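Side-chain contact in fructuronate-tagaturonate epimerase UxaE from Cohnella laeviribosi in complex with 1 glycerol (Cohnella laeviribosi, PDB 6IL9), which probably interconverts fructuronate and tagaturonate by epimerisation in a zinc-containing TIM barrel: residues 250-255 / 289-294. Residues are numbered along the deposited sequence; the frame is centred on the assembly and turned at random.
Sequences FMIYIY and SELIGK
K294 N serves two carbonyls of its own segment. K294 N donates to L291 O at 2.9 Å and, weakly, to E290 O at 3.2 Å. K294 points toward helix 234-259, while L291 reaches that helix with its end. The contact itself is apolar. L291 does not start out toward the other helix, but with CG anti to its carbonyl carbon (chi1 -64°) its two methyls reach across. L291 CD1 meets the sulfur of M251, at 3.5 Å from SD. L291 CD2 enters the angle between two neighbouring residues, 3.6 Å from M251 CB and 3.8 Å from I252 CG1. The extended M251 chain crosses L291 at about a right angle. K294 covers the other end of I252: K294 CG lies 4.0 Å from I252 CD1. Bends at chi2 and chi3 fold the lysine back, bringing K294 CE within 4.1 Å of I252 CG2. NZ then has a long, weak ion pair with E256. With the methyls of L291 cut back to an alanine, a gap is likely to open beside M251 SD and I252 CG1, leaving the thioether freer to move. The E290 carboxylate is salt-bridged to K217 of helix 208-218. M251 and L291 both also touch I270 of strand 267-271. That barrel strand follows helix 234-259 and precedes helix 281-293, so the contact joins two successive outer helices of the TIM barrel over the strand between them.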
loop_
_atom_site.group_PDB
_atom_site.type_symbol
_atom_site.label_atom_id
_atom_site.label_comp_id
_atom_site.label_asym_id
_atom_site.label_seq_id
_atom_site.Cartn_x
_atom_site.Cartn_y
_atom_site.Cartn_z
ATOM N N PHE A 250 21.401 6.307 7.414
ATOM C CA PHE A 250 20.462 5.273 7.829
ATOM C C PHE A 250 20.044 4.411 6.644
ATOM O O PHE A 250 19.942 3.187 6.769
ATOM C CB PHE A 250 19.247 5.931 8.495
ATOM C CG PHE A 250 18.195 4.959 8.966
ATOM C CD1 PHE A 250 18.490 3.992 9.919
ATOM C CD2 PHE A 250 16.900 5.038 8.473
ATOM C CE1 PHE A 250 17.518 3.105 10.358
ATOM C CE2 PHE A 250 15.919 4.152 8.903
ATOM C CZ PHE A 250 16.231 3.180 9.843
ATOM N N MET A 251 19.802 5.039 5.488
ATOM C CA MET A 251 19.515 4.291 4.266
ATOM C C MET A 251 20.636 3.306 3.952
ATOM O O MET A 251 20.390 2.123 3.683
ATOM C CB MET A 251 19.321 5.264 3.091
ATOM C CG MET A 251 18.132 6.220 3.188
ATOM S SD MET A 251 18.236 7.659 2.051
ATOM C CE MET A 251 17.083 8.751 2.876
ATOM N N ILE A 252 21.879 3.787 3.968
ATOM C CA ILE A 252 23.014 2.939 3.621
ATOM C C ILE A 252 23.143 1.793 4.618
ATOM O O ILE A 252 23.386 0.645 4.234
ATOM C CB ILE A 252 24.304 3.775 3.561
ATOM C CG1 ILE A 252 24.213 4.787 2.418
ATOM C CG2 ILE A 252 25.518 2.868 3.384
ATOM C CD1 ILE A 252 25.116 6.000 2.603
ATOM N N TYR A 253 22.993 2.097 5.908
ATOM C CA TYR A 253 23.145 1.093 6.959
ATOM C C TYR A 253 22.134 -0.036 6.794
ATOM O O TYR A 253 22.480 -1.221 6.887
ATOM C CB TYR A 253 22.989 1.772 8.319
ATOM C CG TYR A 253 22.717 0.853 9.495
ATOM C CD1 TYR A 253 23.745 0.116 10.079
ATOM C CD2 TYR A 253 21.438 0.756 10.043
ATOM C CE1 TYR A 253 23.500 -0.707 11.175
ATOM C CE2 TYR A 253 21.182 -0.071 11.133
ATOM C CZ TYR A 253 22.218 -0.801 11.690
ATOM O OH TYR A 253 21.974 -1.618 12.773
ATOM N N ILE A 254 20.877 0.319 6.538
ATOM C CA ILE A 254 19.837 -0.691 6.340
ATOM C C ILE A 254 20.099 -1.482 5.063
ATOM O O ILE A 254 19.975 -2.715 5.037
ATOM C CB ILE A 254 18.449 -0.023 6.319
ATOM C CG1 ILE A 254 18.097 0.564 7.697
ATOM C CG2 ILE A 254 17.390 -1.001 5.843
ATOM C CD1 ILE A 254 18.108 -0.448 8.842
ATOM N N TYR A 255 20.439 -0.788 3.975
ATOM C CA TYR A 255 20.715 -1.491 2.725
ATOM C C TYR A 255 21.812 -2.536 2.917
ATOM O O TYR A 255 21.664 -3.697 2.511
ATOM C CB TYR A 255 21.112 -0.510 1.614
ATOM C CG TYR A 255 21.437 -1.290 0.362
ATOM C CD1 TYR A 255 20.416 -1.845 -0.409
ATOM C CD2 TYR A 255 22.756 -1.531 -0.018
ATOM C CE1 TYR A 255 20.686 -2.608 -1.518
ATOM C CE2 TYR A 255 23.041 -2.298 -1.146
ATOM C CZ TYR A 255 21.999 -2.825 -1.891
ATOM O OH TYR A 255 22.267 -3.593 -3.002
ATOM N N SER A 289 22.358 10.861 -5.291
ATOM C CA SER A 289 23.754 10.793 -5.690
ATOM C C SER A 289 24.598 10.128 -4.612
ATOM O O SER A 289 25.497 9.337 -4.914
ATOM C CB SER A 289 24.276 12.198 -5.985
ATOM O OG SER A 289 25.574 12.142 -6.529
ATOM N N GLU A 290 24.322 10.439 -3.346
ATOM C CA GLU A 290 25.089 9.835 -2.264
ATOM C C GLU A 290 24.818 8.345 -2.161
ATOM O O GLU A 290 25.738 7.558 -1.925
ATOM C CB GLU A 290 24.758 10.511 -0.936
ATOM C CG GLU A 290 25.282 11.924 -0.843
ATOM C CD GLU A 290 26.768 12.000 -1.109
ATOM O OE1 GLU A 290 27.564 11.488 -0.282
ATOM O OE2 GLU A 290 27.139 12.566 -2.153
ATOM N N LEU A 291 23.554 7.947 -2.285
ATOM C CA LEU A 291 23.216 6.533 -2.188
ATOM C C LEU A 291 23.797 5.754 -3.354
ATOM O O LEU A 291 24.383 4.683 -3.174
ATOM C CB LEU A 291 21.701 6.367 -2.153
ATOM C CG LEU A 291 21.028 6.990 -0.942
ATOM C CD1 LEU A 291 19.539 6.921 -1.133
ATOM C CD2 LEU A 291 21.448 6.245 0.313
ATOM N N ILE A 292 23.612 6.266 -4.570
ATOM C CA ILE A 292 24.110 5.553 -5.738
ATOM C C ILE A 292 25.633 5.468 -5.690
ATOM O O ILE A 292 26.230 4.441 -6.047
ATOM C CB ILE A 292 23.585 6.230 -7.021
ATOM C CG1 ILE A 292 22.052 6.244 -7.020
ATOM C CG2 ILE A 292 24.051 5.496 -8.223
ATOM C CD1 ILE A 292 21.413 4.882 -7.067
ATOM N N GLY A 293 26.281 6.515 -5.170
ATOM C CA GLY A 293 27.722 6.468 -4.979
ATOM C C GLY A 293 28.172 5.387 -4.013
ATOM O O GLY A 293 29.297 4.896 -4.110
ATOM N N LYS A 294 27.306 4.993 -3.079
ATOM C CA LYS A 294 27.631 3.950 -2.115
ATOM C C LYS A 294 27.084 2.584 -2.521
ATOM O O LYS A 294 26.990 1.684 -1.676
ATOM C CB LYS A 294 27.126 4.334 -0.721
ATOM C CG LYS A 294 28.048 5.318 -0.013
ATOM C CD LYS A 294 29.324 4.615 0.445
ATOM C CE LYS A 294 29.112 3.924 1.791
ATOM N NZ LYS A 294 29.943 2.691 1.942
#